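Local structure of aminotransferase, class III (Deinococcus radiodurans, 3I4J) at residues C[212-215]-C[216-219]; C[180-183]-C[184-188]; C[332-335]-C[336-339]; C[407-410]-C[411-415]; C[78-81]-C[82-85]. The protein probably works as a pyridoxal-phosphate-dependent transaminase of class III, moving amino groups between substrates. The protein carries 1 engineered substitution. All blocks are in the same frame, centred on the assembly; numbering follows the deposited sequence.

Interaction 1 (C[212-215]-C[216-219]); sequences GYYE and RVRD
The amides of Arg216, Val217, Arg218 and Asp219 point back at the carbonyls of Gly212, Tyr213, Tyr214 and Glu215, four successive i to i+4 bonds that make the first turns of helix 213-224. This is the helix of a beta-alpha-beta unit, between strands 191-196 and 227-231, and Gly212 stands at its N-cap. The Gly212 bond is long, Arg216 N to Gly212 O 3.3 Å, whereas Val217 N reaches Tyr213 O at 2.9 Å. Gly212 has a positive phi of 89°, at which a CB would collide with the preceding carbonyl oxygen.

Val217 carries the side-chain contact. With CG1 anti to the backbone N (chi1 166°), CG2 is left beside that N and faces the preceding turn, where it meets Tyr213 CE2 at 3.7 Å and, more loosely, Tyr214 CD1 at 4.3 Å. The two rings also meet each other: Tyr213 CD2 sits over the centre of one Tyr214 face, 3.5 Å above its plane. Both phenol hydroxyls bond to Arg127, that of Tyr214 also to Pro198 O, which fixes the buried polar ends of the pair. Near Asp219 the contact is polar: a water donates to Glu215 O at 3.1 Å and to Asp219 OD1 at 3.0 Å, bridging backbone and carboxylate.

Interaction 2 (C[180-183]-C[184-188]); sequences RALL and EREGP
Glu184 N to Arg180 O, Arg185 N to Ala181 O and Glu186 N to Leu182 O continue the i to i+4 ladder of backbone bonds, and Gly187 N closes it on Leu183 O at 2.7 Å. Leu183 O also receives a second, weak bond from Glu186 N, so two amides converge on this carbonyl in the last turn.

The side chains of Leu182 and Glu186 lie side by side and point the same way. Leu182 CD1 rests against the CG methylene of Glu186 at 3.6 Å; chi1 of the glutamate (-73°) sets CG there, and the bend at chi2 turns the carboxylate off toward a salt bridge with Lys123. Arg185 adds its CG, 4.0 Å from Leu182 CD1.

These turns are the C-terminal end of helix 178-186. Leu183 packs on Ile220 and Ala224 of helix 213-224, and both leucines reach Ile125 of strand 123-127. Gly187 leaves the helix with a phi of 97°, where a side chain would strike the preceding carbonyl oxygen, and Pro188 CD then settles 3.3 Å from Leu183 O.

Among the charged groups, Glu184 runs back along the helix until OE2 lies 3.9 Å from Arg180 CD, a contact with the aliphatic part of the arginine. The guanidinium and carboxylate planes are turned 64° apart, with Arg180 NE 5.3 Å from Glu184 OE2. Arg180 instead spends its charge on salt bridges to Glu177 and Glu223.

Interaction 3 (C[332-335]-C[336-339]); sequences GLQA and LQAR
Hydrogen bonds between Gly332, Leu333 and Gln334 on one side and Leu336 and Gln337 on the other trace the C-terminal end of helix 318-339, where regular alpha-helical bonding fades. Leu336 N still reaches Gly332 O at 3.1 Å, with a weak second bond to Leu333 O. The next amide has changed preference: Gln337 N makes only a weak bond to Leu333 O at 3.4 Å, and a better one to Gln334 O at 3.3 Å, an i to i+3 bond in place of the i to i+4 pattern of the turn before.

Charge appears at the helix end, where Arg339 forms a salt bridge with Glu426.

Van der Waals contacts of the side chains fall mainly on backbone carbonyls. Leu336, with CG anti to the carbonyl carbon (chi1 -76°), leans back until CG lies 3.5 Å from Gly332 O. Outward it packs on Met343 and on Ala422 of helix 411-428, while Leu333 fits against Leu418 and Leu421 of the same helix and Val346 of strand 343-349.

Gln337 runs back along the helix in an extended chain that also touches Val346. Cut back to an alanine, this side chain would end at CB, and a gap would probably open between the Leu333 carbonyl and Val346. Its CB methylene lies beside the Gln334 carbonyl, and its CG passes 3.6 Å from Leu333 O.

Interaction 4 (C[407-410]-C[411-415]); sequences LSIT and AAEVD
Glu413 and Thr410 cross at a slant, the glutamate chain running back from the first helical turn toward the loop. Its CG is anti to the carbonyl carbon (chi1 -59°) and the rest is extended, which brings OE1 to Thr410 N at 2.9 Å with a nearly straight N-H...O angle of 166°. The amide meets OE1 on its anti side, 33° out of the carboxylate plane. In the reverse direction Thr410 OG1 accepts from Glu413 N at 3.1 Å, although the exact place of this hydroxyl in the model is less sure.

The reciprocal pair is a capping box, with Thr410 as N-cap of helix 411-428. The helix ladder starts at once behind it, as Val414 N bonds to Thr410 O. A water gives OE1 a second donor at 2.7 Å and also donates to Ser408 O, tying the carboxylate to the incoming loop. With an alanine in place of Glu413, Thr410 N and the water would probably lose their acceptor, and Ile409 CG1 the chain beside it beyond CB.

Ile409 slides past Glu413 in the opposite direction, its CG1 lying 3.4 Å from Glu413 CB. At about a right angle to Val414, it sets CD1 against Val414 CG2 at 3.9 Å. Val21 lies against both Ile409 and Glu413, whereas Val414 faces Gln328 and Leu329 of helix 318-339.

Interaction 5 (C[78-81]-C[82-85]); sequences AGRL and ARFV
The Arg83 guanidinium lies with one face on the backbone of the preceding turn: Gly79 O sits over its centre, 3.1 Å above the plane, and Arg80 N lies over the same face, 3.5 Å from NH2. Arg83 NH1 is 3.2 Å from Gly79 O, but the angle is too poor for a hydrogen bond, and the carbonyl oxygen simply rests over the face of the group. A bend at chi3 (-74°) folds the chain back to this position. The absence of a side chain at Gly79 matters, since a CB there would come within 3.0 Å of NH1.

Arg80 crosses it obliquely, the two guanidinium planes 35° apart; its CD is 3.8 Å from Arg83 NH2, while its own charge goes to Glu314 and Asp311.

All this belongs to the last turns of helix 72-84, held by regular i to i+4 bonds that end with Val85 N on Leu81 O, a straight 169° link. On the buried flank Leu81 CD1 meets Val85 CG1 at 4.2 Å, and both residues pack on Met237. Ala78 and Ala82 touch Val4 and Asn3 of the second subunit.

All five contacts lie within single helices or at their ends, yet their chemistry follows their surroundings. Interaction 5 is the most buried and also meets the second subunit; interaction 3 is a surface contact whose bonding frays; interactions 1, 2 and 4 are intermediate. Interactions 1 and 4 are helix starts, one opened by glycine and the other by a side-chain cap, whereas interactions 2, 3 and 5 are helix ends. Interactions 1 and 2 are neighbours, nearest atoms about 5 Å apart, and their helices pack together beside the mixed sheet. Interactions 3 and 4 likewise sit on two packed helices, 318-339 and 411-428, with centres about 18 Å apart.

Interaction 1 (C[212-215]-C[216-219])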
loop_
_atom_site.group_PDB
_atom_site.type_symbol
_atom_site.label_atom_id
_atom_site.label_comp_id
_atom_site.label_asym_id
_atom_site.label_seq_id
_atom_site.Cartn_x
_atom_site.Cartn_y
_atom_site.Cartn_z
ATOM N N GLY C 212 -16.579 30.897 -1.950
ATOM C CA GLY C 212 -17.354 30.856 -3.179
ATOM C C GLY C 212 -16.778 30.006 -4.297
ATOM O O GLY C 212 -17.486 29.657 -5.246
ATOM N N TYR C 213 -15.500 29.647 -4.186
ATOM C CA TYR C 213 -14.831 28.860 -5.221
ATOM C C TYR C 213 -15.422 27.468 -5.456
ATOM O O TYR C 213 -15.862 27.150 -6.562
ATOM C CB TYR C 213 -13.343 28.723 -4.878
ATOM C CG TYR C 213 -12.503 28.042 -5.936
ATOM C CD1 TYR C 213 -11.823 28.785 -6.899
ATOM C CD2 TYR C 213 -12.331 26.656 -5.929
ATOM C CE1 TYR C 213 -10.976 28.168 -7.824
ATOM C CE2 TYR C 213 -11.493 26.029 -6.846
ATOM C CZ TYR C 213 -10.814 26.791 -7.783
ATOM O OH TYR C 213 -9.934 26.185 -8.643
ATOM N N TYR C 214 -15.435 26.628 -4.425
ATOM C CA TYR C 214 -15.958 25.284 -4.616
ATOM C C TYR C 214 -17.460 25.201 -4.829
ATOM O O TYR C 214 -17.948 24.235 -5.420
ATOM C CB TYR C 214 -15.502 24.376 -3.476
ATOM C CG TYR C 214 -14.015 24.124 -3.557
ATOM C CD1 TYR C 214 -13.461 23.463 -4.653
ATOM C CD2 TYR C 214 -13.152 24.623 -2.582
ATOM C CE1 TYR C 214 -12.066 23.314 -4.780
ATOM C CE2 TYR C 214 -11.770 24.482 -2.696
ATOM C CZ TYR C 214 -11.235 23.833 -3.793
ATOM O OH TYR C 214 -9.863 23.732 -3.909
ATOM N N GLU C 215 -18.194 26.204 -4.355
ATOM C CA GLU C 215 -19.635 26.222 -4.573
ATOM C C GLU C 215 -19.838 26.331 -6.085
ATOM O O GLU C 215 -20.669 25.626 -6.666
ATOM C CB GLU C 215 -20.284 27.423 -3.871
ATOM C CG GLU C 215 -20.304 27.337 -2.345
ATOM C CD GLU C 215 -19.042 27.868 -1.682
ATOM O OE1 GLU C 215 -18.018 28.068 -2.371
ATOM O OE2 GLU C 215 -19.074 28.077 -0.456
ATOM N N ARG C 216 -19.062 27.211 -6.717
ATOM C CA ARG C 216 -19.147 27.407 -8.162
ATOM C C ARG C 216 -18.604 26.189 -8.910
ATOM O O ARG C 216 -19.172 25.780 -9.922
ATOM C CB ARG C 216 -18.396 28.682 -8.575
ATOM C CG ARG C 216 -18.407 28.979 -10.084
ATOM C CD ARG C 216 -19.823 29.047 -10.655
ATOM N NE ARG C 216 -20.649 30.015 -9.942
ATOM C CZ ARG C 216 -20.564 31.336 -10.091
ATOM N NH1 ARG C 216 -19.693 31.864 -10.945
ATOM N NH2 ARG C 216 -21.339 32.134 -9.365
ATOM N N VAL C 217 -17.516 25.601 -8.416
ATOM C CA VAL C 217 -16.962 24.404 -9.052
ATOM C C VAL C 217 -18.008 23.281 -9.050
ATOM O O VAL C 217 -18.215 22.614 -10.060
ATOM C CB VAL C 217 -15.693 23.900 -8.311
ATOM C CG1 VAL C 217 -15.336 22.482 -8.776
ATOM C CG2 VAL C 217 -14.529 24.837 -8.584
ATOM N N ARG C 218 -18.658 23.079 -7.907
ATOM C CA ARG C 218 -19.682 22.041 -7.776
ATOM C C ARG C 218 -20.774 22.235 -8.832
ATOM O O ARG C 218 -21.175 21.286 -9.511
ATOM C CB ARG C 218 -20.298 22.093 -6.374
ATOM C CG ARG C 218 -21.509 21.181 -6.150
ATOM C CD ARG C 218 -21.131 19.707 -6.111
ATOM N NE ARG C 218 -21.061 19.102 -7.435
ATOM C CZ ARG C 218 -20.696 17.842 -7.660
ATOM N NH1 ARG C 218 -20.361 17.057 -6.643
ATOM N NH2 ARG C 218 -20.675 17.365 -8.896
ATOM N N ASP C 219 -21.239 23.472 -8.965
ATOM C CA ASP C 219 -22.283 23.803 -9.928
ATOM C C ASP C 219 -21.828 23.614 -11.370
ATOM O O ASP C 219 -22.558 23.057 -12.187
ATOM C CB ASP C 219 -22.768 25.241 -9.712
ATOM C CG ASP C 219 -23.540 25.408 -8.416
ATOM O OD1 ASP C 219 -23.999 24.391 -7.854
ATOM O OD2 ASP C 219 -23.703 26.562 -7.962
HETATM O O HOH W 1 -23.065 24.453 -5.002
#

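Interaction 2 (C[180-183]-C[184-188])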
loop_
_atom_site.group_PDB
_atom_site.type_symbol
_atom_site.label_atom_id
_atom_site.label_comp_id
_atom_site.label_asym_id
_atom_site.label_seq_id
_atom_site.Cartn_x
_atom_site.Cartn_y
_atom_site.Cartn_z
ATOM N N ARG C 180 -15.113 26.588 -16.223
ATOM C CA ARG C 180 -16.046 26.586 -17.340
ATOM C C ARG C 180 -15.265 26.886 -18.618
ATOM O O ARG C 180 -15.473 26.243 -19.643
ATOM C CB ARG C 180 -17.144 27.641 -17.159
ATOM C CG ARG C 180 -18.229 27.545 -18.236
ATOM C CD ARG C 180 -19.127 28.777 -18.250
ATOM N NE ARG C 180 -19.706 29.048 -16.938
ATOM C CZ ARG C 180 -20.811 28.480 -16.463
ATOM N NH1 ARG C 180 -21.483 27.598 -17.191
ATOM N NH2 ARG C 180 -21.240 28.796 -15.251
ATOM N N ALA C 181 -14.355 27.854 -18.539
ATOM C CA ALA C 181 -13.542 28.244 -19.688
ATOM C C ALA C 181 -12.726 27.067 -20.222
ATOM O O ALA C 181 -12.631 26.865 -21.434
ATOM C CB ALA C 181 -12.611 29.400 -19.305
ATOM N N LEU C 182 -12.132 26.297 -19.316
ATOM C CA LEU C 182 -11.335 25.141 -19.722
ATOM C C LEU C 182 -12.230 24.079 -20.353
ATOM O O LEU C 182 -11.883 23.473 -21.367
ATOM C CB LEU C 182 -10.600 24.548 -18.512
ATOM C CG LEU C 182 -9.788 23.279 -18.798
ATOM C CD1 LEU C 182 -8.833 23.533 -19.948
ATOM C CD2 LEU C 182 -9.019 22.859 -17.547
ATOM N N LEU C 183 -13.388 23.855 -19.749
ATOM C CA LEU C 183 -14.323 22.870 -20.265
ATOM C C LEU C 183 -14.748 23.236 -21.681
ATOM O O LEU C 183 -14.829 22.374 -22.557
ATOM C CB LEU C 183 -15.545 22.775 -19.351
ATOM C CG LEU C 183 -15.341 21.929 -18.092
ATOM C CD1 LEU C 183 -16.479 22.162 -17.112
ATOM C CD2 LEU C 183 -15.261 20.456 -18.483
ATOM N N GLU C 184 -14.993 24.522 -21.905
ATOM C CA GLU C 184 -15.416 24.993 -23.218
ATOM C C GLU C 184 -14.375 24.725 -24.296
ATOM O O GLU C 184 -14.721 24.322 -25.406
ATOM C CB GLU C 184 -15.732 26.491 -23.168
ATOM C CG GLU C 184 -16.809 26.851 -22.159
ATOM C CD GLU C 184 -17.044 28.345 -22.049
ATOM O OE1 GLU C 184 -16.050 29.104 -21.970
ATOM O OE2 GLU C 184 -18.224 28.760 -22.028
ATOM N N ARG C 185 -13.102 24.933 -23.974
ATOM C CA ARG C 185 -12.059 24.709 -24.966
ATOM C C ARG C 185 -11.690 23.234 -25.122
ATOM O O ARG C 185 -11.210 22.823 -26.178
ATOM C CB ARG C 185 -10.814 25.541 -24.638
ATOM C CG ARG C 185 -9.925 24.991 -23.547
ATOM C CD ARG C 185 -8.848 26.010 -23.193
ATOM N NE ARG C 185 -8.228 26.593 -24.381
ATOM C CZ ARG C 185 -7.472 25.920 -25.245
ATOM N NH1 ARG C 185 -7.232 24.628 -25.061
ATOM N NH2 ARG C 185 -6.959 26.541 -26.297
ATOM N N GLU C 186 -11.918 22.441 -24.078
ATOM C CA GLU C 186 -11.613 21.013 -24.139
ATOM C C GLU C 186 -12.764 20.254 -24.790
ATOM O O GLU C 186 -12.562 19.240 -25.461
ATOM C CB GLU C 186 -11.394 20.447 -22.730
ATOM C CG GLU C 186 -10.088 20.854 -22.064
ATOM C CD GLU C 186 -8.883 20.367 -22.835
ATOM O OE1 GLU C 186 -8.926 19.221 -23.329
ATOM O OE2 GLU C 186 -7.891 21.119 -22.939
ATOM N N GLY C 187 -13.972 20.773 -24.599
ATOM C CA GLY C 187 -15.152 20.109 -25.115
ATOM C C GLY C 187 -15.675 19.324 -23.926
ATOM O O GLY C 187 -15.128 18.269 -23.592
ATOM N N PRO C 188 -16.724 19.816 -23.251
ATOM C CA PRO C 188 -17.276 19.115 -22.088
ATOM C C PRO C 188 -17.626 17.645 -22.303
ATOM O O PRO C 188 -17.584 16.852 -21.360
ATOM C CB PRO C 188 -18.500 19.962 -21.719
ATOM C CG PRO C 188 -18.895 20.585 -23.029
ATOM C CD PRO C 188 -17.563 20.971 -23.616
#

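Interaction 3 (C[332-335]-C[336-339])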
loop_
_atom_site.group_PDB
_atom_site.type_symbol
_atom_site.label_atom_id
_atom_site.label_comp_id
_atom_site.label_asym_id
_atom_site.label_seq_id
_atom_site.Cartn_x
_atom_site.Cartn_y
_atom_site.Cartn_z
ATOM N N GLY C 332 0.477 32.877 15.331
ATOM C CA GLY C 332 1.873 32.859 15.721
ATOM C C GLY C 332 2.810 33.039 14.541
ATOM O O GLY C 332 3.817 33.745 14.638
ATOM N N LEU C 333 2.486 32.398 13.423
ATOM C CA LEU C 333 3.310 32.514 12.223
ATOM C C LEU C 333 3.235 33.939 11.679
ATOM O O LEU C 333 4.226 34.481 11.186
ATOM C CB LEU C 333 2.836 31.525 11.156
ATOM C CG LEU C 333 2.920 30.031 11.500
ATOM C CD1 LEU C 333 2.263 29.220 10.385
ATOM C CD2 LEU C 333 4.378 29.620 11.685
ATOM N N GLN C 334 2.054 34.545 11.766
ATOM C CA GLN C 334 1.878 35.909 11.284
ATOM C C GLN C 334 2.678 36.862 12.173
ATOM O O GLN C 334 3.244 37.845 11.696
ATOM C CB GLN C 334 0.385 36.278 11.272
ATOM C CG GLN C 334 -0.444 35.387 10.334
ATOM C CD GLN C 334 -1.945 35.632 10.419
ATOM O OE1 GLN C 334 -2.495 35.820 11.503
ATOM N NE2 GLN C 334 -2.617 35.608 9.271
ATOM N N ALA C 335 2.743 36.552 13.465
ATOM C CA ALA C 335 3.487 37.381 14.406
ATOM C C ALA C 335 4.988 37.303 14.123
ATOM O O ALA C 335 5.717 38.277 14.322
ATOM C CB ALA C 335 3.196 36.937 15.832
ATOM N N LEU C 336 5.447 36.148 13.652
ATOM C CA LEU C 336 6.863 35.959 13.346
ATOM C C LEU C 336 7.334 36.733 12.115
ATOM O O LEU C 336 8.524 37.011 11.978
ATOM C CB LEU C 336 7.177 34.470 13.159
ATOM C CG LEU C 336 7.267 33.610 14.423
ATOM C CD1 LEU C 336 7.394 32.142 14.043
ATOM C CD2 LEU C 336 8.459 34.055 15.259
ATOM N N GLN C 337 6.412 37.081 11.221
ATOM C CA GLN C 337 6.784 37.810 10.006
ATOM C C GLN C 337 7.450 39.155 10.285
ATOM O O GLN C 337 8.296 39.604 9.512
ATOM C CB GLN C 337 5.565 38.052 9.113
ATOM C CG GLN C 337 4.896 36.806 8.577
ATOM C CD GLN C 337 3.864 37.137 7.514
ATOM O OE1 GLN C 337 4.196 37.329 6.343
ATOM N NE2 GLN C 337 2.608 37.227 7.925
ATOM N N ALA C 338 7.055 39.802 11.376
ATOM C CA ALA C 338 7.619 41.096 11.743
ATOM C C ALA C 338 9.118 40.966 11.970
ATOM O O ALA C 338 9.904 41.817 11.554
ATOM C CB ALA C 338 6.945 41.614 13.007
ATOM N N ARG C 339 9.499 39.884 12.636
ATOM C CA ARG C 339 10.890 39.603 12.946
ATOM C C ARG C 339 11.595 38.994 11.738
ATOM O O ARG C 339 12.786 39.233 11.509
ATOM C CB ARG C 339 10.930 38.650 14.145
ATOM C CG ARG C 339 12.291 38.164 14.599
ATOM C CD ARG C 339 12.126 37.532 15.979
ATOM N NE ARG C 339 13.165 36.571 16.335
ATOM C CZ ARG C 339 14.464 36.838 16.380
ATOM N NH1 ARG C 339 14.914 38.053 16.083
ATOM N NH2 ARG C 339 15.314 35.887 16.745
#

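Interaction 4 (C[407-410]-C[411-415])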
loop_
_atom_site.group_PDB
_atom_site.type_symbol
_atom_site.label_atom_id
_atom_site.label_comp_id
_atom_site.label_asym_id
_atom_site.label_seq_id
_atom_site.Cartn_x
_atom_site.Cartn_y
_atom_site.Cartn_z
ATOM N N LEU C 407 -3.652 16.921 15.615
ATOM C CA LEU C 407 -4.864 17.648 15.974
ATOM C C LEU C 407 -5.077 17.701 17.483
ATOM O O LEU C 407 -5.860 18.511 17.985
ATOM C CB LEU C 407 -6.071 16.995 15.293
ATOM C CG LEU C 407 -6.346 17.387 13.836
ATOM C CD1 LEU C 407 -5.053 17.496 13.061
ATOM C CD2 LEU C 407 -7.301 16.383 13.198
ATOM N N SER C 408 -4.370 16.830 18.194
ATOM C CA SER C 408 -4.446 16.742 19.650
ATOM C C SER C 408 -3.420 17.627 20.367
ATOM O O SER C 408 -3.324 17.606 21.596
ATOM C CB SER C 408 -4.244 15.284 20.065
ATOM O OG SER C 408 -3.132 14.736 19.374
ATOM N N ILE C 409 -2.653 18.402 19.610
ATOM C CA ILE C 409 -1.636 19.274 20.201
ATOM C C ILE C 409 -2.287 20.276 21.156
ATOM O O ILE C 409 -3.393 20.750 20.900
ATOM C CB ILE C 409 -0.856 20.027 19.101
ATOM C CG1 ILE C 409 0.310 20.798 19.715
ATOM C CG2 ILE C 409 -1.793 20.967 18.341
ATOM C CD1 ILE C 409 1.278 21.340 18.681
ATOM N N THR C 410 -1.609 20.586 22.258
ATOM C CA THR C 410 -2.148 21.534 23.238
ATOM C C THR C 410 -1.732 22.965 22.910
ATOM O O THR C 410 -0.831 23.187 22.100
ATOM C CB THR C 410 -1.661 21.213 24.672
ATOM O OG1 THR C 410 -0.248 21.429 24.756
ATOM C CG2 THR C 410 -1.964 19.765 25.031
ATOM N N ALA C 411 -2.392 23.935 23.538
ATOM C CA ALA C 411 -2.063 25.339 23.310
ATOM C C ALA C 411 -0.610 25.606 23.688
ATOM O O ALA C 411 0.111 26.304 22.974
ATOM C CB ALA C 411 -2.992 26.234 24.127
ATOM N N ALA C 412 -0.176 25.042 24.811
ATOM C CA ALA C 412 1.195 25.233 25.264
ATOM C C ALA C 412 2.174 24.642 24.256
ATOM O O ALA C 412 3.228 25.222 23.985
ATOM C CB ALA C 412 1.393 24.589 26.634
ATOM N N GLU C 413 1.822 23.484 23.699
ATOM C CA GLU C 413 2.685 22.832 22.719
ATOM C C GLU C 413 2.736 23.626 21.409
ATOM O O GLU C 413 3.747 23.608 20.708
ATOM C CB GLU C 413 2.212 21.388 22.489
ATOM C CG GLU C 413 2.230 20.564 23.785
ATOM C CD GLU C 413 1.691 19.155 23.632
ATOM O OE1 GLU C 413 0.776 18.940 22.805
ATOM O OE2 GLU C 413 2.171 18.259 24.364
ATOM N N VAL C 414 1.656 24.334 21.077
ATOM C CA VAL C 414 1.660 25.152 19.868
ATOM C C VAL C 414 2.673 26.285 20.077
ATOM O O VAL C 414 3.431 26.633 19.172
ATOM C CB VAL C 414 0.258 25.757 19.565
ATOM C CG1 VAL C 414 0.376 26.853 18.505
ATOM C CG2 VAL C 414 -0.679 24.676 19.057
ATOM N N ASP C 415 2.702 26.852 21.281
ATOM C CA ASP C 415 3.655 27.921 21.559
ATOM C C ASP C 415 5.083 27.382 21.519
ATOM O O ASP C 415 5.998 28.070 21.069
ATOM C CB ASP C 415 3.374 28.570 22.919
ATOM C CG ASP C 415 2.127 29.432 22.904
ATOM O OD1 ASP C 415 1.883 30.108 21.882
ATOM O OD2 ASP C 415 1.395 29.445 23.914
HETATM O O HOH W 2 -0.880 16.835 22.883
#

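Interaction 5 (C[78-81]-C[82-85])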
loop_
_atom_site.group_PDB
_atom_site.type_symbol
_atom_site.label_atom_id
_atom_site.label_comp_id
_atom_site.label_asym_id
_atom_site.label_seq_id
_atom_site.Cartn_x
_atom_site.Cartn_y
_atom_site.Cartn_z
ATOM N N ALA C 78 -17.308 1.501 7.602
ATOM C CA ALA C 78 -17.802 2.200 6.418
ATOM C C ALA C 78 -18.951 3.134 6.785
ATOM O O ALA C 78 -18.972 4.291 6.372
ATOM C CB ALA C 78 -18.258 1.198 5.358
ATOM N N GLY C 79 -19.901 2.625 7.561
ATOM C CA GLY C 79 -21.034 3.441 7.973
ATOM C C GLY C 79 -20.624 4.576 8.894
ATOM O O GLY C 79 -21.062 5.720 8.722
ATOM N N ARG C 80 -19.775 4.266 9.868
ATOM C CA ARG C 80 -19.301 5.261 10.818
ATOM C C ARG C 80 -18.546 6.380 10.114
ATOM O O ARG C 80 -18.754 7.558 10.398
ATOM C CB ARG C 80 -18.393 4.605 11.861
ATOM C CG ARG C 80 -19.147 3.858 12.959
ATOM C CD ARG C 80 -19.805 4.839 13.923
ATOM N NE ARG C 80 -18.820 5.730 14.533
ATOM C CZ ARG C 80 -17.918 5.351 15.432
ATOM N NH1 ARG C 80 -17.874 4.091 15.843
ATOM N NH2 ARG C 80 -17.038 6.226 15.903
ATOM N N LEU C 81 -17.670 6.005 9.191
ATOM C CA LEU C 81 -16.879 6.982 8.457
ATOM C C LEU C 81 -17.758 7.865 7.573
ATOM O O LEU C 81 -17.620 9.092 7.579
ATOM C CB LEU C 81 -15.828 6.264 7.602
ATOM C CG LEU C 81 -14.967 7.138 6.686
ATOM C CD1 LEU C 81 -14.137 8.101 7.514
ATOM C CD2 LEU C 81 -14.066 6.242 5.845
ATOM N N ALA C 82 -18.655 7.237 6.819
ATOM C CA ALA C 82 -19.558 7.961 5.933
ATOM C C ALA C 82 -20.329 9.034 6.696
ATOM O O ALA C 82 -20.451 10.167 6.228
ATOM C CB ALA C 82 -20.535 6.992 5.272
ATOM N N ARG C 83 -20.838 8.677 7.871
ATOM C CA ARG C 83 -21.600 9.621 8.685
ATOM C C ARG C 83 -20.737 10.754 9.240
ATOM O O ARG C 83 -21.154 11.913 9.250
ATOM C CB ARG C 83 -22.307 8.883 9.831
ATOM C CG ARG C 83 -23.454 7.990 9.363
ATOM C CD ARG C 83 -24.272 7.437 10.531
ATOM N NE ARG C 83 -23.585 6.385 11.281
ATOM C CZ ARG C 83 -23.437 5.131 10.860
ATOM N NH1 ARG C 83 -23.925 4.754 9.682
ATOM N NH2 ARG C 83 -22.814 4.243 11.627
ATOM N N PHE C 84 -19.531 10.424 9.695
ATOM C CA PHE C 84 -18.636 11.436 10.242
ATOM C C PHE C 84 -18.339 12.553 9.247
ATOM O O PHE C 84 -18.433 13.736 9.587
ATOM C CB PHE C 84 -17.306 10.811 10.684
ATOM C CG PHE C 84 -16.267 11.827 11.080
ATOM C CD1 PHE C 84 -16.460 12.645 12.192
ATOM C CD2 PHE C 84 -15.118 12.005 10.310
ATOM C CE1 PHE C 84 -15.530 13.624 12.527
ATOM C CE2 PHE C 84 -14.182 12.982 10.636
ATOM C CZ PHE C 84 -14.385 13.796 11.745
ATOM N N VAL C 85 -17.995 12.182 8.018
ATOM C CA VAL C 85 -17.651 13.182 7.011
ATOM C C VAL C 85 -18.833 13.869 6.347
ATOM O O VAL C 85 -18.650 14.674 5.438
ATOM C CB VAL C 85 -16.737 12.587 5.915
ATOM C CG1 VAL C 85 -15.494 11.994 6.558
ATOM C CG2 VAL C 85 -17.478 11.524 5.118
#